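Local coordinates for ATP:cob(I)alamin adenosyltransferase, putative (Burkholderia thailandensis, PDB 2ZHZ), which probably transfers the adenosyl group of ATP to the cobalt of reduced cobalamin, making adenosylcobalamin, and works as a homotrimer, at residues T18-G23 with A31-I36. Residues are numbered along the deposited sequence; the frame is centred on the assembly and turned at random.
Sequences TGLGDG and ARIAAI. With ATP (adenosine-5'-triphosphate), chain G.
Thr18 and Ile33 reach toward each other and meet methyl to methyl, CG2 of the threonine lying 3.6 Å from CD1 of the isoleucine. With OG1 anti to the backbone N (chi1 -171°), the threonine turns its methyl to the helix, while the hydroxyl donates a hydrogen bond to the beta-phosphate oxygen O2B of ATP (Thr18 OG1 to O2B, 3.1 Å). CD1 of Ile33 packs on Thr18 and Leu20, and CG2 of Ile33 sits 3.5 Å from C2 of the ATP adenine. Between these two ends of the nucleotide, the ribose O3' donates to the backbone carbonyl of Gly19, 3.2 Å from O3' to O. The methyl contact thus joins strand to helix, while the strand's polar groups and Ile33 CG2 line the ATP pocket.

Farther along, Leu20 lays its two methyls on side chains of the helix. CD1 of Leu20 rests 3.7 Å from CD of Arg32, the two side chains crossing at about a right angle; CD2 of Leu20 touches Ile33 CD1 at 3.9 Å. The Arg32 chain bends about its CG-CD bond (chi3 -70°), and its guanidinium is held by a salt bridge to Glu142 and a hydrogen bond to the carbonyl of Leu76.

The contact joins hairpin 17-19/25-27 to the first turns of helix 31-50. Val26 of the partner strand touches Thr18, Leu20 and Ile33, helix 56-77 packs on Ile36, and Arg133 and Glu132 of a neighbouring subunit complete the ATP site at this subunit interface, Arg133 also packing against Ile33.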
loop_
_atom_site.group_PDB
_atom_site.type_symbol
_atom_site.label_atom_id
_atom_site.label_comp_id
_atom_site.label_asym_id
_atom_site.label_seq_id
_atom_site.Cartn_x
_atom_site.Cartn_y
_atom_site.Cartn_z
ATOM N N THR B 18 -9.974 -19.634 2.806
ATOM C CA THR B 18 -8.640 -20.087 2.441
ATOM C C THR B 18 -8.121 -20.994 3.552
ATOM O O THR B 18 -8.712 -21.068 4.630
ATOM C CB THR B 18 -7.674 -18.895 2.237
ATOM O OG1 THR B 18 -6.446 -19.368 1.675
ATOM C CG2 THR B 18 -7.388 -18.197 3.562
ATOM N N GLY B 19 -7.024 -21.692 3.289
ATOM C CA GLY B 19 -6.482 -22.586 4.294
ATOM C C GLY B 19 -5.198 -22.100 4.930
ATOM O O GLY B 19 -4.426 -21.368 4.313
ATOM N N LEU B 20 -4.982 -22.500 6.178
ATOM C CA LEU B 20 -3.777 -22.141 6.909
ATOM C C LEU B 20 -2.826 -23.332 6.847
ATOM O O LEU B 20 -3.234 -24.437 6.486
ATOM C CB LEU B 20 -4.117 -21.807 8.362
ATOM C CG LEU B 20 -4.943 -20.533 8.556
ATOM C CD1 LEU B 20 -5.316 -20.377 10.020
ATOM C CD2 LEU B 20 -4.140 -19.334 8.074
ATOM N N GLY B 21 -1.566 -23.104 7.200
ATOM C CA GLY B 21 -0.571 -24.163 7.157
ATOM C C GLY B 21 -0.825 -25.397 8.006
ATOM O O GLY B 21 -0.207 -26.440 7.781
ATOM N N ASP B 22 -1.723 -25.301 8.978
ATOM C CA ASP B 22 -2.012 -26.438 9.841
ATOM C C ASP B 22 -3.214 -27.248 9.357
ATOM O O ASP B 22 -3.640 -28.196 10.017
ATOM C CB ASP B 22 -2.248 -25.958 11.274
ATOM C CG ASP B 22 -3.468 -25.079 11.396
ATOM O OD1 ASP B 22 -3.984 -24.620 10.355
ATOM O OD2 ASP B 22 -3.908 -24.837 12.537
ATOM N N GLY B 23 -3.760 -26.869 8.204
ATOM C CA GLY B 23 -4.899 -27.583 7.655
ATOM C C GLY B 23 -6.251 -26.949 7.920
ATOM O O GLY B 23 -7.247 -27.348 7.322
ATOM N N ALA B 31 -8.741 -11.851 10.702
ATOM C CA ALA B 31 -7.631 -11.015 11.158
ATOM C C ALA B 31 -6.263 -11.619 10.835
ATOM O O ALA B 31 -5.308 -10.896 10.554
ATOM C CB ALA B 31 -7.749 -10.771 12.663
ATOM N N ARG B 32 -6.164 -12.943 10.877
ATOM C CA ARG B 32 -4.895 -13.603 10.587
ATOM C C ARG B 32 -4.530 -13.472 9.106
ATOM O O ARG B 32 -3.369 -13.258 8.758
ATOM C CB ARG B 32 -4.967 -15.085 10.982
ATOM C CG ARG B 32 -3.656 -15.844 10.816
ATOM C CD ARG B 32 -3.756 -17.264 11.371
ATOM N NE ARG B 32 -3.849 -17.284 12.831
ATOM C CZ ARG B 32 -2.808 -17.190 13.656
ATOM N NH1 ARG B 32 -1.576 -17.070 13.175
ATOM N NH2 ARG B 32 -2.999 -17.219 14.971
ATOM N N ILE B 33 -5.526 -13.596 8.234
ATOM C CA ILE B 33 -5.287 -13.485 6.802
ATOM C C ILE B 33 -4.926 -12.044 6.447
ATOM O O ILE B 33 -4.120 -11.802 5.552
ATOM C CB ILE B 33 -6.534 -13.934 5.994
ATOM C CG1 ILE B 33 -6.856 -15.396 6.328
ATOM C CG2 ILE B 33 -6.280 -13.790 4.503
ATOM C CD1 ILE B 33 -5.691 -16.354 6.100
ATOM N N ALA B 34 -5.521 -11.094 7.157
ATOM C CA ALA B 34 -5.233 -9.684 6.927
ATOM C C ALA B 34 -3.780 -9.373 7.296
ATOM O O ALA B 34 -3.089 -8.655 6.572
ATOM C CB ALA B 34 -6.178 -8.812 7.750
ATOM N N ALA B 35 -3.317 -9.906 8.425
ATOM C CA ALA B 35 -1.941 -9.661 8.850
ATOM C C ALA B 35 -0.971 -10.288 7.847
ATOM O O ALA B 35 0.014 -9.666 7.453
ATOM C CB ALA B 35 -1.710 -10.235 10.248
ATOM N N ILE B 36 -1.250 -11.519 7.430
ATOM C CA ILE B 36 -0.398 -12.185 6.448
ATOM C C ILE B 36 -0.339 -11.315 5.194
ATOM O O ILE B 36 0.719 -11.152 4.585
ATOM C CB ILE B 36 -0.957 -13.568 6.056
ATOM C CG1 ILE B 36 -0.803 -14.545 7.223
ATOM C CG2 ILE B 36 -0.245 -14.087 4.811
ATOM C CD1 ILE B 36 -1.634 -15.809 7.078
HETATM P PG ATP G . -7.099 -20.411 -5.046
HETATM O O1G ATP G . -8.569 -20.061 -5.064
HETATM O O2G ATP G . -6.762 -21.691 -5.754
HETATM O O3G ATP G . -6.234 -19.318 -5.643
HETATM P PB ATP G . -6.793 -19.540 -2.241
HETATM O O1B ATP G . -7.419 -18.264 -2.709
HETATM O O2B ATP G . -7.474 -20.226 -1.075
HETATM O O3B ATP G . -6.647 -20.624 -3.477
HETATM P PA ATP G . -4.077 -18.607 -2.745
HETATM O O1A ATP G . -4.569 -17.320 -3.318
HETATM O O2A ATP G . -3.519 -19.681 -3.665
HETATM O O3A ATP G . -5.239 -19.288 -1.802
HETATM O "O5'" ATP G . -2.956 -18.198 -1.671
HETATM C "C5'" ATP G . -2.298 -19.177 -0.889
HETATM C "C4'" ATP G . -2.012 -18.652 0.524
HETATM O "O4'" ATP G . -2.139 -17.214 0.628
HETATM C "C3'" ATP G . -2.940 -19.277 1.559
HETATM O "O3'" ATP G . -2.202 -20.139 2.440
HETATM C "C2'" ATP G . -3.610 -18.120 2.286
HETATM O "O2'" ATP G . -3.333 -18.175 3.697
HETATM C "C1'" ATP G . -3.073 -16.838 1.656
HETATM N N9 ATP G . -4.173 -15.982 1.076
HETATM C C8 ATP G . -5.163 -16.392 0.237
HETATM N N7 ATP G . -5.991 -15.374 -0.100
HETATM C C5 ATP G . -5.547 -14.271 0.520
HETATM C C6 ATP G . -5.959 -12.830 0.603
HETATM N N6 ATP G . -7.051 -12.375 -0.076
HETATM N N1 ATP G . -5.202 -11.982 1.386
HETATM C C2 ATP G . -4.105 -12.415 2.076
HETATM N N3 ATP G . -3.675 -13.714 2.044
HETATM C C4 ATP G . -4.341 -14.671 1.302
#